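Local coordinates for protein prenylcyclase (Actinoplanes teichomyceticus, PDB 6IJ1) that probably catalyses the transfer or cyclisation of a prenyl group, although its natural substrate and product remain undefined, at residues V32-L37 and P287-R292; D69-E74 and G79-S84; P217-A222 and V256-P261; R254-A257 and G262-D265; W307-V312 and G318-D323. All coordinates share one frame; numbering follows the deposited sequence.

Contact 1 closes a long loop of chain inside which contacts 2, 3 and 4 are nested. It is joined to contact 5 through one small mixed sheet: their centres lie 8 Å apart, and L291 O and A321 N, at 2.8 Å, probably form the hydrogen bond between neighbouring strands. Contact 1 also touches contact 2, where Y83 OH lies 3.3 Å from L36 N, a probable hydrogen bond. Contacts 3 and 4 share V256 and A257, with centres 7 Å apart, and belong to the same connection between helices 246-256 and 265-278. They lie opposite contact 2 across the centre of the chain, each about 34 Å from it between centres.

Contact 1: residues V32-L37 and P287-R292; sequences VDYDLL and PSARLR
The ring of Y34 meets L291 over one face and A289 at its edge. The L291 methyl CD1 stands 4.3 Å from the Y34 ring centroid and 28° off the normal, a CH-pi contact whose closest carbon is Y34 CE2. At the rim, near the ring plane, Y34 OH donates to A289 O at 2.8 Å; the carbonyl receives it at a C=O...O angle of 127°. The ring also meets that of W43.

Y34 keeps CG anti to its carbonyl carbon (chi1 -70°), which sends the ring across to strand 291-292. A289 is the centre of an inverse gamma turn; its carbonyl takes the phenol proton, and its CB approaches Y34 OH to 3.2 Å. At the base of the side chain, D33 OD1 accepts Y34 N at 2.8 Å, from above the carboxylate plane. The same carboxylate also receives F325 N and H328 N, so it ties this loop to the start of helix 327-341.

Here a loop before helix 42-52 is joined to a chain region some 250 residues later. The bond to A289 O satisfies the phenol hydroxyl in a buried setting while L291 CD1 packs on one face, and together they help hold the ring.

Contact 2: residues D69-E74 and G79-S84; sequences DLLVPE and GGWNYS
E74 and W81 bring their CA atoms to 7.1 Å as the chain, having left helix 58-71, doubles back past the end of that helix. The indole of W81 makes the decisive contact. With CG anti to the carbonyl carbon (chi1 -74°), its pyrrole edge is directed at the last turn of the helix, and NE1 donates to L71 O at 2.8 Å. The bond is nearly straight, 165° at the hydrogen, and the oxygen lies in the indole plane, whereas the donor is tilted 35° from the plane of the L71 carbonyl.

Between the two segments little else touches. L71 CD2 comes within 4.3 Å of W81 CD1, and E74 CB stands 4.1 Å from W81 NE1 while the carboxylate of E74 leads away. The indole also touches Q75 and V97, and W81 N is bonded to T94 OG1 of helix 91-104.

Q75, G79 and W81 have the spacing of QxxxGxW, a resemblance to the QW motif known from squalene-hopene and related triterpene cyclases and consistent with the name of this protein; Q75 NE2 is bonded to G79 O, linking two positions of the motif. L71 O also receives a weak bond from E74 N at 3.0 Å. A single carbonyl therefore serves two N-H groups, one of the backbone and one of the indole, and the buried NE1 is satisfied where carbonyls at a helix end probably make a good acceptor.

Contact 3: residues P217-A222 and V256-P261; sequences PARAAA and VAQGEP
R219 and A220 of helix 216-229 meet a type I beta turn, V256 to G259, that opens the connection between helices 246-256 and 265-278. This is a helix-against-loop contact in an all-helical region, near the surface, and no hydrogen bond crosses it.

R219 comes first along the helix. R219 CA lies 6.0 Å from Q258 CA, and the closest touch is from the aliphatic CB of R219, which rests 3.6 Å from Q258 O. The chain then runs on with CG anti to the carbonyl carbon and bends at chi3 (-81°), which carries the guanidinium back to T215, where NE is bonded to OG1. NH1 of R219 lies 4.5 Å from Q258 OE1, too far for a hydrogen bond. Q258, whose CB points toward the helix, also lies against V206 and A210.

At A220 the backbones approach most closely: A220 CA stands 4.8 Å from G259 CA. The methyl of A220 meets the end of E260, whose OE1 lies 4.3 Å from A220 CB. That carboxylate finds its strong partner one helical turn on, in a salt bridge to R224, which also donates from NH1 to A220 O and so ties the loop to the helix.

Within the helix the segment closes with the i to i-4 bond of A222 N to A218 O at 3.0 Å. Across the contact the turn is held by a shorter-range i to i-3 bond, G259 N donating to V256 O, also at 3.0 Å.

Contact 4: residues R254-A257 and G262-D265; sequences RAVA and GFGD
V256, in the last turn of helix 246-256, and G264, directly before helix 265-278, bring their CA atoms to 6.0 Å, so the two ends of a helix-loop-helix connection pack on each other. The returning segment is a type II beta turn from G262 to D265. F263 and G264 are its central residues, G264 has the positive phi (66°) of the third position, and the closing bond from D265 N to G262 O is weak at 3.5 Å. G264 is also the N-cap residue of the following helix, so one glycine serves both turn and helix start.

A single methyl carries the side-chain contact. CG1 of V256, anti to the backbone N (chi1 175°), is driven into the turn and meets the bare CA of G264 at 3.6 Å. Any CB on that carbon would point straight at the methyl, so the absence of a side chain is what allows so close an approach. The F263 ring meets the same methyl obliquely. The F263 side chain also touches A223 and R224 of helix 216-229, and V256 reaches I268 and A226, so the contact lies where helices 216-229, 246-256 and 265-278 meet.

No hydrogen bond joins the two segments; the side-chain contact is apolar. At the ring, CG1 of V256 faces the CD2-CE2 bond of F263, 4.0 Å from each atom.

Contact 5: residues W307-V312 and G318-D323; sequences WTFDGV and GTIARD
A parallel pair of short strands, 308-309 and 319-321, forms one side of the small mixed sheet in this largely helical protein. T308 donates from N to G318 O at 3.1 Å and accepts I320 N on its own O; D310 N then donates to I320 O at 2.9 Å, almost straight at 175°.

The two threonines share the other face of the sheet from F309 and I320. Their hydroxyls meet at 2.8 Å, and T319 OG1 also receives G311 N at 2.9 Å. With OG1 anti to its backbone N (chi1 -153°), T319 reaches both partners and holds the chain as it leaves the strand. On the opposite face, I320 CD1 lies over the five-membered ring of W307, 4.0 Å from its centroid and 30° off the normal, a CH-pi contact; F309 CE1 approaches the same methyl at 3.7 Å.

Beyond the strands R322 grips D310 side-on, NE to OD1 and NH2 to OD2, the latter at 2.9 Å and on the syn lone pair. D310 OD1 further accepts two waters, one bridging to R322 N and one to I320 O, which probably stabilises its negative charge.

One residue bonded by N and O to the two neighbours of its partner, as T308 is to G318 and I320, is the hallmark of parallel beta pairing.

Contact 1: residues V32-L37 and P287-R292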
# COMPACT_ATOMS: atom_id res chain seq x y z
N VAL A 32 -11.38 6.14 7.63
CA VAL A 32 -12.02 5.37 6.56
C VAL A 32 -11.76 6.06 5.21
O VAL A 32 -11.58 7.28 5.13
CB VAL A 32 -13.54 5.15 6.74
CG1 VAL A 32 -13.81 4.53 8.17
CG2 VAL A 32 -14.31 6.48 6.59
N ASP A 33 -11.68 5.26 4.17
CA ASP A 33 -11.52 5.83 2.83
C ASP A 33 -12.00 4.82 1.81
O ASP A 33 -12.26 3.66 2.12
CB ASP A 33 -10.06 6.23 2.56
CG ASP A 33 -9.91 7.41 1.59
OD1 ASP A 33 -10.89 7.74 0.91
OD2 ASP A 33 -8.75 7.92 1.51
N TYR A 34 -12.08 5.27 0.56
CA TYR A 34 -12.64 4.51 -0.57
C TYR A 34 -14.16 4.39 -0.43
O TYR A 34 -14.75 4.75 0.60
CB TYR A 34 -11.94 3.15 -0.80
CG TYR A 34 -10.53 3.32 -1.33
CD1 TYR A 34 -9.47 3.48 -0.46
CD2 TYR A 34 -10.31 3.35 -2.69
CE1 TYR A 34 -8.16 3.66 -0.96
CE2 TYR A 34 -8.99 3.56 -3.21
CZ TYR A 34 -7.96 3.69 -2.33
OH TYR A 34 -6.67 3.90 -2.79
N ASP A 35 -14.79 3.93 -1.49
CA ASP A 35 -16.25 3.86 -1.51
C ASP A 35 -16.71 2.66 -2.29
O ASP A 35 -17.84 2.68 -2.78
CB ASP A 35 -16.77 5.21 -2.14
CG ASP A 35 -18.25 5.39 -2.04
OD1 ASP A 35 -18.82 5.17 -0.93
OD2 ASP A 35 -18.83 5.80 -3.10
N LEU A 36 -15.90 1.64 -2.45
CA LEU A 36 -16.24 0.50 -3.30
C LEU A 36 -17.53 -0.17 -2.87
O LEU A 36 -18.34 -0.57 -3.73
CB LEU A 36 -15.12 -0.52 -3.25
CG LEU A 36 -13.91 0.08 -3.98
CD1 LEU A 36 -12.70 -0.68 -3.54
CD2 LEU A 36 -14.09 -0.00 -5.47
N LEU A 37 -17.71 -0.34 -1.57
CA LEU A 37 -18.87 -1.02 -1.00
C LEU A 37 -18.96 -0.47 0.41
O LEU A 37 -18.69 -1.16 1.40
CB LEU A 37 -18.67 -2.54 -1.05
CG LEU A 37 -19.92 -3.37 -0.72
CD1 LEU A 37 -21.21 -2.69 -1.19
CD2 LEU A 37 -19.80 -4.75 -1.33
N PRO A 287 -6.77 13.21 -4.72
CA PRO A 287 -6.87 11.75 -4.61
C PRO A 287 -6.35 11.10 -5.87
O PRO A 287 -6.86 11.34 -6.99
CB PRO A 287 -8.36 11.49 -4.41
CG PRO A 287 -8.84 12.78 -3.66
CD PRO A 287 -8.06 13.86 -4.35
N SER A 288 -5.39 10.22 -5.69
CA SER A 288 -4.73 9.63 -6.85
C SER A 288 -4.26 8.21 -6.53
O SER A 288 -3.49 7.64 -7.32
CB SER A 288 -3.55 10.55 -7.26
OG SER A 288 -2.78 10.99 -6.13
N ALA A 289 -4.76 7.62 -5.46
CA ALA A 289 -4.38 6.24 -5.13
C ALA A 289 -5.32 5.32 -5.91
O ALA A 289 -6.34 4.84 -5.41
CB ALA A 289 -4.46 6.03 -3.60
N ARG A 290 -4.98 5.11 -7.18
CA ARG A 290 -5.92 4.54 -8.15
C ARG A 290 -5.80 3.02 -8.09
O ARG A 290 -4.79 2.44 -8.52
CB ARG A 290 -5.65 5.06 -9.57
CG ARG A 290 -5.72 6.61 -9.68
CD ARG A 290 -7.04 7.21 -9.08
NE ARG A 290 -8.18 7.11 -9.97
CZ ARG A 290 -8.48 8.03 -10.93
NH1 ARG A 290 -7.70 9.00 -11.18
NH2 ARG A 290 -9.50 7.86 -11.71
N LEU A 291 -6.83 2.41 -7.53
CA LEU A 291 -6.89 0.98 -7.24
C LEU A 291 -7.74 0.35 -8.32
O LEU A 291 -8.87 0.77 -8.55
CB LEU A 291 -7.54 0.81 -5.85
CG LEU A 291 -7.52 -0.48 -5.06
CD1 LEU A 291 -8.25 -0.15 -3.77
CD2 LEU A 291 -8.31 -1.47 -5.88
N ARG A 292 -7.22 -0.67 -8.99
CA ARG A 292 -8.05 -1.37 -9.98
C ARG A 292 -8.62 -2.63 -9.34
O ARG A 292 -7.85 -3.51 -8.88
CB ARG A 292 -7.28 -1.66 -11.25
CG ARG A 292 -6.02 -2.48 -11.10
CD ARG A 292 -5.26 -2.57 -12.43
NE ARG A 292 -4.07 -3.40 -12.31
CZ ARG A 292 -3.12 -3.47 -13.23
NH1 ARG A 292 -3.25 -2.81 -14.41
NH2 ARG A 292 -2.03 -4.19 -13.03

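Contact 2: residues D69-E74 and G79-S84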
# COMPACT_ATOMS: atom_id res chain seq x y z
N ASP A 69 -4.57 0.26 19.11
CA ASP A 69 -5.47 -0.28 20.14
C ASP A 69 -6.84 -0.62 19.60
O ASP A 69 -7.44 -1.61 20.01
CB ASP A 69 -5.64 0.71 21.28
CG ASP A 69 -4.42 0.87 22.10
OD1 ASP A 69 -3.64 -0.11 22.14
OD2 ASP A 69 -4.24 1.96 22.68
N LEU A 70 -7.37 0.19 18.64
CA LEU A 70 -8.66 -0.11 18.04
C LEU A 70 -8.62 -1.35 17.16
O LEU A 70 -9.62 -2.07 17.02
CB LEU A 70 -9.14 1.07 17.17
CG LEU A 70 -9.45 2.41 17.80
CD1 LEU A 70 -9.70 3.38 16.70
CD2 LEU A 70 -10.69 2.32 18.72
N LEU A 71 -7.48 -1.59 16.49
CA LEU A 71 -7.42 -2.67 15.53
C LEU A 71 -7.31 -4.03 16.19
O LEU A 71 -7.74 -5.03 15.61
CB LEU A 71 -6.23 -2.44 14.61
CG LEU A 71 -6.45 -1.33 13.55
CD1 LEU A 71 -5.09 -0.93 13.06
CD2 LEU A 71 -7.37 -1.92 12.41
N VAL A 72 -6.62 -4.13 17.33
CA VAL A 72 -6.38 -5.46 17.90
C VAL A 72 -7.69 -6.23 18.11
O VAL A 72 -7.78 -7.39 17.65
CB VAL A 72 -5.55 -5.35 19.18
CG1 VAL A 72 -5.50 -6.71 19.91
CG2 VAL A 72 -4.11 -4.90 18.87
N PRO A 73 -8.73 -5.67 18.76
CA PRO A 73 -9.97 -6.46 18.94
C PRO A 73 -10.73 -6.75 17.67
O PRO A 73 -11.66 -7.59 17.69
CB PRO A 73 -10.79 -5.59 19.88
CG PRO A 73 -10.19 -4.27 19.90
CD PRO A 73 -8.77 -4.40 19.49
N GLU A 74 -10.43 -6.08 16.57
CA GLU A 74 -11.09 -6.37 15.30
C GLU A 74 -10.53 -7.58 14.57
O GLU A 74 -11.09 -8.01 13.55
CB GLU A 74 -11.01 -5.16 14.37
CG GLU A 74 -11.60 -3.92 14.94
CD GLU A 74 -13.07 -4.11 15.28
OE1 GLU A 74 -13.76 -4.79 14.49
OE2 GLU A 74 -13.50 -3.61 16.33
N GLY A 79 -7.41 -15.04 12.21
CA GLY A 79 -6.14 -14.34 12.38
C GLY A 79 -6.04 -13.06 11.57
O GLY A 79 -5.11 -12.29 11.78
N GLY A 80 -7.01 -12.78 10.70
CA GLY A 80 -6.90 -11.72 9.70
C GLY A 80 -7.73 -10.48 9.96
O GLY A 80 -8.59 -10.39 10.86
N TRP A 81 -7.46 -9.46 9.12
CA TRP A 81 -8.26 -8.23 9.04
C TRP A 81 -8.70 -8.03 7.61
O TRP A 81 -8.29 -8.79 6.73
CB TRP A 81 -7.45 -7.05 9.50
CG TRP A 81 -7.22 -6.98 11.00
CD1 TRP A 81 -7.88 -6.17 11.90
CD2 TRP A 81 -6.17 -7.65 11.73
NE1 TRP A 81 -7.32 -6.36 13.17
CE2 TRP A 81 -6.29 -7.24 13.07
CE3 TRP A 81 -5.15 -8.55 11.37
CZ2 TRP A 81 -5.39 -7.68 14.08
CZ3 TRP A 81 -4.26 -9.01 12.39
CH2 TRP A 81 -4.41 -8.56 13.70
N ASN A 82 -9.57 -7.02 7.37
CA ASN A 82 -10.24 -6.90 6.07
C ASN A 82 -10.33 -5.45 5.61
O ASN A 82 -9.94 -4.52 6.29
CB ASN A 82 -11.64 -7.56 6.13
CG ASN A 82 -12.47 -7.03 7.25
OD1 ASN A 82 -12.45 -5.86 7.62
ND2 ASN A 82 -13.25 -7.94 7.83
N TYR A 83 -10.84 -5.28 4.37
CA TYR A 83 -11.17 -3.94 3.90
C TYR A 83 -12.19 -3.32 4.83
O TYR A 83 -12.04 -2.18 5.28
CB TYR A 83 -11.74 -4.06 2.44
CG TYR A 83 -12.40 -2.80 1.81
CD1 TYR A 83 -13.72 -2.42 2.15
CD2 TYR A 83 -11.72 -2.02 0.92
CE1 TYR A 83 -14.30 -1.28 1.59
CE2 TYR A 83 -12.31 -0.89 0.34
CZ TYR A 83 -13.59 -0.53 0.68
OH TYR A 83 -14.14 0.60 0.12
N SER A 84 -13.28 -4.06 5.06
CA SER A 84 -14.32 -3.74 6.04
C SER A 84 -15.10 -5.03 6.19
O SER A 84 -14.82 -6.02 5.51
CB SER A 84 -15.24 -2.61 5.55
OG SER A 84 -16.11 -3.15 4.57

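Contact 3: residues P217-A222 and V256-P261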
# COMPACT_ATOMS: atom_id res chain seq x y z
N PRO A 217 21.32 -5.36 -5.41
CA PRO A 217 21.22 -5.20 -6.86
C PRO A 217 19.79 -4.85 -7.30
O PRO A 217 19.62 -3.97 -8.09
CB PRO A 217 21.68 -6.56 -7.37
CG PRO A 217 22.60 -7.06 -6.27
CD PRO A 217 21.93 -6.61 -4.99
N ALA A 218 18.80 -5.57 -6.76
CA ALA A 218 17.39 -5.29 -7.13
C ALA A 218 17.02 -3.86 -6.75
O ALA A 218 16.37 -3.20 -7.54
CB ALA A 218 16.49 -6.29 -6.45
N ARG A 219 17.44 -3.41 -5.56
CA ARG A 219 17.09 -2.04 -5.10
C ARG A 219 17.78 -0.99 -5.97
O ARG A 219 17.16 0.01 -6.27
CB ARG A 219 17.42 -1.88 -3.62
CG ARG A 219 16.44 -2.63 -2.73
CD ARG A 219 16.74 -2.42 -1.27
NE ARG A 219 17.81 -3.28 -0.83
CZ ARG A 219 18.78 -2.89 -0.02
NH1 ARG A 219 18.96 -1.61 0.19
NH2 ARG A 219 19.53 -3.79 0.58
N ALA A 220 19.03 -1.22 -6.36
CA ALA A 220 19.75 -0.25 -7.21
C ALA A 220 19.08 -0.15 -8.58
O ALA A 220 19.02 0.96 -9.11
CB ALA A 220 21.20 -0.65 -7.34
N ALA A 221 18.64 -1.27 -9.13
CA ALA A 221 17.98 -1.28 -10.46
C ALA A 221 16.64 -0.56 -10.36
O ALA A 221 16.32 0.22 -11.26
CB ALA A 221 17.81 -2.69 -10.95
N ALA A 222 15.89 -0.80 -9.29
CA ALA A 222 14.58 -0.15 -9.11
C ALA A 222 14.75 1.36 -8.92
O ALA A 222 13.92 2.11 -9.43
CB ALA A 222 13.86 -0.76 -7.94
N VAL A 256 13.44 5.80 -5.40
CA VAL A 256 14.77 6.35 -5.67
C VAL A 256 15.60 6.31 -4.40
O VAL A 256 16.82 6.06 -4.44
CB VAL A 256 14.63 7.79 -6.19
CG1 VAL A 256 16.07 8.39 -6.34
CG2 VAL A 256 14.02 7.79 -7.54
N ALA A 257 14.98 6.62 -3.26
CA ALA A 257 15.67 6.73 -1.99
C ALA A 257 16.25 5.39 -1.53
O ALA A 257 17.07 5.41 -0.59
CB ALA A 257 14.74 7.32 -0.94
N GLN A 258 15.94 4.28 -2.21
CA GLN A 258 16.58 3.01 -1.86
C GLN A 258 17.75 2.64 -2.75
O GLN A 258 18.27 1.52 -2.65
CB GLN A 258 15.54 1.87 -1.81
CG GLN A 258 14.51 2.04 -0.66
CD GLN A 258 15.03 2.20 0.78
OE1 GLN A 258 16.01 1.62 1.14
NE2 GLN A 258 14.33 3.00 1.58
N GLY A 259 18.22 3.58 -3.57
CA GLY A 259 19.53 3.45 -4.19
C GLY A 259 20.66 3.60 -3.20
O GLY A 259 20.50 3.80 -2.00
N GLU A 260 21.86 3.50 -3.79
CA GLU A 260 23.09 3.65 -3.03
C GLU A 260 23.25 5.08 -2.51
O GLU A 260 22.52 5.99 -2.89
CB GLU A 260 24.27 3.22 -3.91
CG GLU A 260 24.60 4.24 -5.06
CD GLU A 260 23.92 3.91 -6.38
OE1 GLU A 260 22.82 3.28 -6.43
OE2 GLU A 260 24.51 4.25 -7.44
N PRO A 261 24.17 5.33 -1.60
CA PRO A 261 24.36 6.69 -1.07
C PRO A 261 24.54 7.72 -2.17
O PRO A 261 25.33 7.55 -3.11
CB PRO A 261 25.63 6.58 -0.22
CG PRO A 261 25.58 5.09 0.23
CD PRO A 261 24.98 4.32 -0.86

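Contact 4: residues R254-A257 and G262-D265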
# COMPACT_ATOMS: atom_id res chain seq x y z
N ARG A 254 10.18 7.54 -3.18
CA ARG A 254 10.56 6.54 -2.17
C ARG A 254 11.37 5.41 -2.78
O ARG A 254 12.34 4.96 -2.11
CB ARG A 254 9.28 5.99 -1.56
CG ARG A 254 8.69 6.96 -0.56
CD ARG A 254 7.23 6.66 -0.20
NE ARG A 254 7.16 5.34 0.46
CZ ARG A 254 6.02 4.79 0.84
NH1 ARG A 254 4.86 5.45 0.62
NH2 ARG A 254 6.05 3.59 1.40
N ALA A 255 11.12 5.04 -4.04
CA ALA A 255 11.92 4.01 -4.70
C ALA A 255 13.33 4.54 -5.00
O ALA A 255 14.34 3.80 -4.83
CB ALA A 255 11.20 3.51 -5.95
N VAL A 256 13.44 5.80 -5.40
CA VAL A 256 14.77 6.35 -5.67
C VAL A 256 15.60 6.31 -4.40
O VAL A 256 16.82 6.06 -4.44
CB VAL A 256 14.63 7.79 -6.19
CG1 VAL A 256 16.07 8.39 -6.34
CG2 VAL A 256 14.02 7.79 -7.54
N ALA A 257 14.98 6.62 -3.26
CA ALA A 257 15.67 6.73 -1.99
C ALA A 257 16.25 5.39 -1.53
O ALA A 257 17.07 5.41 -0.59
CB ALA A 257 14.74 7.32 -0.94
N GLY A 262 23.77 8.80 -2.03
CA GLY A 262 23.81 9.87 -3.01
C GLY A 262 23.03 9.65 -4.28
O GLY A 262 22.82 10.63 -5.05
N PHE A 263 22.56 8.43 -4.57
CA PHE A 263 21.85 8.22 -5.84
C PHE A 263 20.53 8.99 -5.86
O PHE A 263 19.77 8.98 -4.89
CB PHE A 263 21.55 6.74 -6.09
CG PHE A 263 20.84 6.54 -7.35
CD1 PHE A 263 21.54 6.45 -8.54
CD2 PHE A 263 19.44 6.60 -7.38
CE1 PHE A 263 20.94 6.39 -9.75
CE2 PHE A 263 18.78 6.51 -8.60
CZ PHE A 263 19.50 6.43 -9.81
N GLY A 264 20.25 9.64 -7.00
CA GLY A 264 18.96 10.32 -7.21
C GLY A 264 18.72 11.51 -6.31
O GLY A 264 17.57 11.87 -6.12
N ASP A 265 19.77 12.14 -5.81
CA ASP A 265 19.61 13.33 -4.94
C ASP A 265 18.74 14.39 -5.64
O ASP A 265 17.84 14.94 -5.02
CB ASP A 265 20.99 13.89 -4.60
CG ASP A 265 20.95 15.04 -3.63
OD1 ASP A 265 20.70 14.79 -2.45
OD2 ASP A 265 21.18 16.17 -4.07

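Contact 5: residues W307-V312 and G318-D323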
# COMPACT_ATOMS: atom_id res chain seq x y z
N TRP A 307 -11.79 -1.16 -18.29
CA TRP A 307 -12.14 -0.74 -16.95
C TRP A 307 -13.25 0.30 -16.99
O TRP A 307 -13.25 1.19 -17.86
CB TRP A 307 -10.93 -0.10 -16.26
CG TRP A 307 -9.74 -0.97 -16.21
CD1 TRP A 307 -8.66 -0.93 -17.02
CD2 TRP A 307 -9.53 -2.05 -15.28
NE1 TRP A 307 -7.75 -1.93 -16.65
CE2 TRP A 307 -8.27 -2.60 -15.57
CE3 TRP A 307 -10.26 -2.53 -14.19
CZ2 TRP A 307 -7.74 -3.68 -14.86
CZ3 TRP A 307 -9.72 -3.64 -13.49
CH2 TRP A 307 -8.47 -4.16 -13.82
N THR A 308 -14.15 0.23 -16.02
CA THR A 308 -15.02 1.34 -15.67
C THR A 308 -14.32 2.17 -14.61
O THR A 308 -13.22 1.80 -14.18
CB THR A 308 -16.34 0.87 -15.09
OG1 THR A 308 -16.09 0.13 -13.87
CG2 THR A 308 -17.03 -0.08 -16.10
N PHE A 309 -14.93 3.26 -14.18
CA PHE A 309 -14.33 4.15 -13.20
C PHE A 309 -15.29 4.47 -12.07
O PHE A 309 -16.50 4.72 -12.30
CB PHE A 309 -13.82 5.47 -13.85
CG PHE A 309 -12.76 5.23 -14.83
CD1 PHE A 309 -11.42 5.20 -14.42
CD2 PHE A 309 -13.07 5.04 -16.18
CE1 PHE A 309 -10.43 4.94 -15.33
CE2 PHE A 309 -12.06 4.80 -17.11
CZ PHE A 309 -10.74 4.76 -16.67
N ASP A 310 -14.75 4.45 -10.85
CA ASP A 310 -15.49 4.85 -9.63
C ASP A 310 -16.78 4.04 -9.45
O ASP A 310 -17.74 4.58 -8.91
CB ASP A 310 -15.68 6.36 -9.60
CG ASP A 310 -14.38 7.12 -9.83
OD1 ASP A 310 -13.48 6.99 -9.00
OD2 ASP A 310 -14.30 7.82 -10.82
N GLY A 311 -16.77 2.77 -9.86
CA GLY A 311 -17.94 1.90 -9.66
C GLY A 311 -18.13 1.57 -8.19
O GLY A 311 -17.14 1.56 -7.45
N VAL A 312 -19.37 1.34 -7.78
CA VAL A 312 -19.70 1.02 -6.36
C VAL A 312 -20.69 -0.15 -6.35
O VAL A 312 -21.31 -0.40 -7.38
CB VAL A 312 -20.29 2.23 -5.62
CG1 VAL A 312 -19.31 3.39 -5.57
CG2 VAL A 312 -21.60 2.67 -6.23
N GLY A 318 -14.17 -4.71 -11.63
CA GLY A 318 -13.85 -4.27 -12.98
C GLY A 318 -13.73 -2.77 -13.09
O GLY A 318 -13.69 -2.25 -14.21
N THR A 319 -13.64 -2.07 -11.96
CA THR A 319 -13.56 -0.61 -11.96
C THR A 319 -12.19 -0.18 -11.47
O THR A 319 -11.53 -0.87 -10.70
CB THR A 319 -14.68 -0.05 -11.09
OG1 THR A 319 -15.02 1.26 -11.54
CG2 THR A 319 -14.26 0.08 -9.59
N ILE A 320 -11.79 1.02 -11.91
CA ILE A 320 -10.65 1.73 -11.32
C ILE A 320 -11.21 2.75 -10.35
O ILE A 320 -12.01 3.61 -10.74
CB ILE A 320 -9.80 2.40 -12.38
CG1 ILE A 320 -9.10 1.34 -13.20
CG2 ILE A 320 -8.74 3.32 -11.71
CD1 ILE A 320 -8.56 1.90 -14.52
N ALA A 321 -10.84 2.62 -9.07
CA ALA A 321 -11.39 3.44 -8.00
C ALA A 321 -10.34 4.42 -7.54
O ALA A 321 -9.16 4.31 -7.89
CB ALA A 321 -11.83 2.55 -6.83
N ARG A 322 -10.77 5.37 -6.73
CA ARG A 322 -9.85 6.30 -6.10
C ARG A 322 -10.17 6.38 -4.62
O ARG A 322 -11.27 6.03 -4.17
CB ARG A 322 -9.91 7.70 -6.75
CG ARG A 322 -11.11 8.46 -6.35
CD ARG A 322 -11.21 9.77 -7.28
NE ARG A 322 -11.80 9.42 -8.56
CZ ARG A 322 -11.49 10.04 -9.71
NH1 ARG A 322 -10.57 11.01 -9.73
NH2 ARG A 322 -12.15 9.70 -10.82
N ASP A 323 -9.19 6.86 -3.85
CA ASP A 323 -9.38 7.11 -2.43
C ASP A 323 -10.23 8.37 -2.27
O ASP A 323 -9.71 9.50 -2.24
CB ASP A 323 -8.00 7.26 -1.72
CG ASP A 323 -7.08 8.27 -2.39
OD1 ASP A 323 -6.93 8.30 -3.63
OD2 ASP A 323 -6.41 9.01 -1.61
O HOH W 1 -13.71 5.71 -6.70
O HOH W 2 -11.10 6.12 -10.23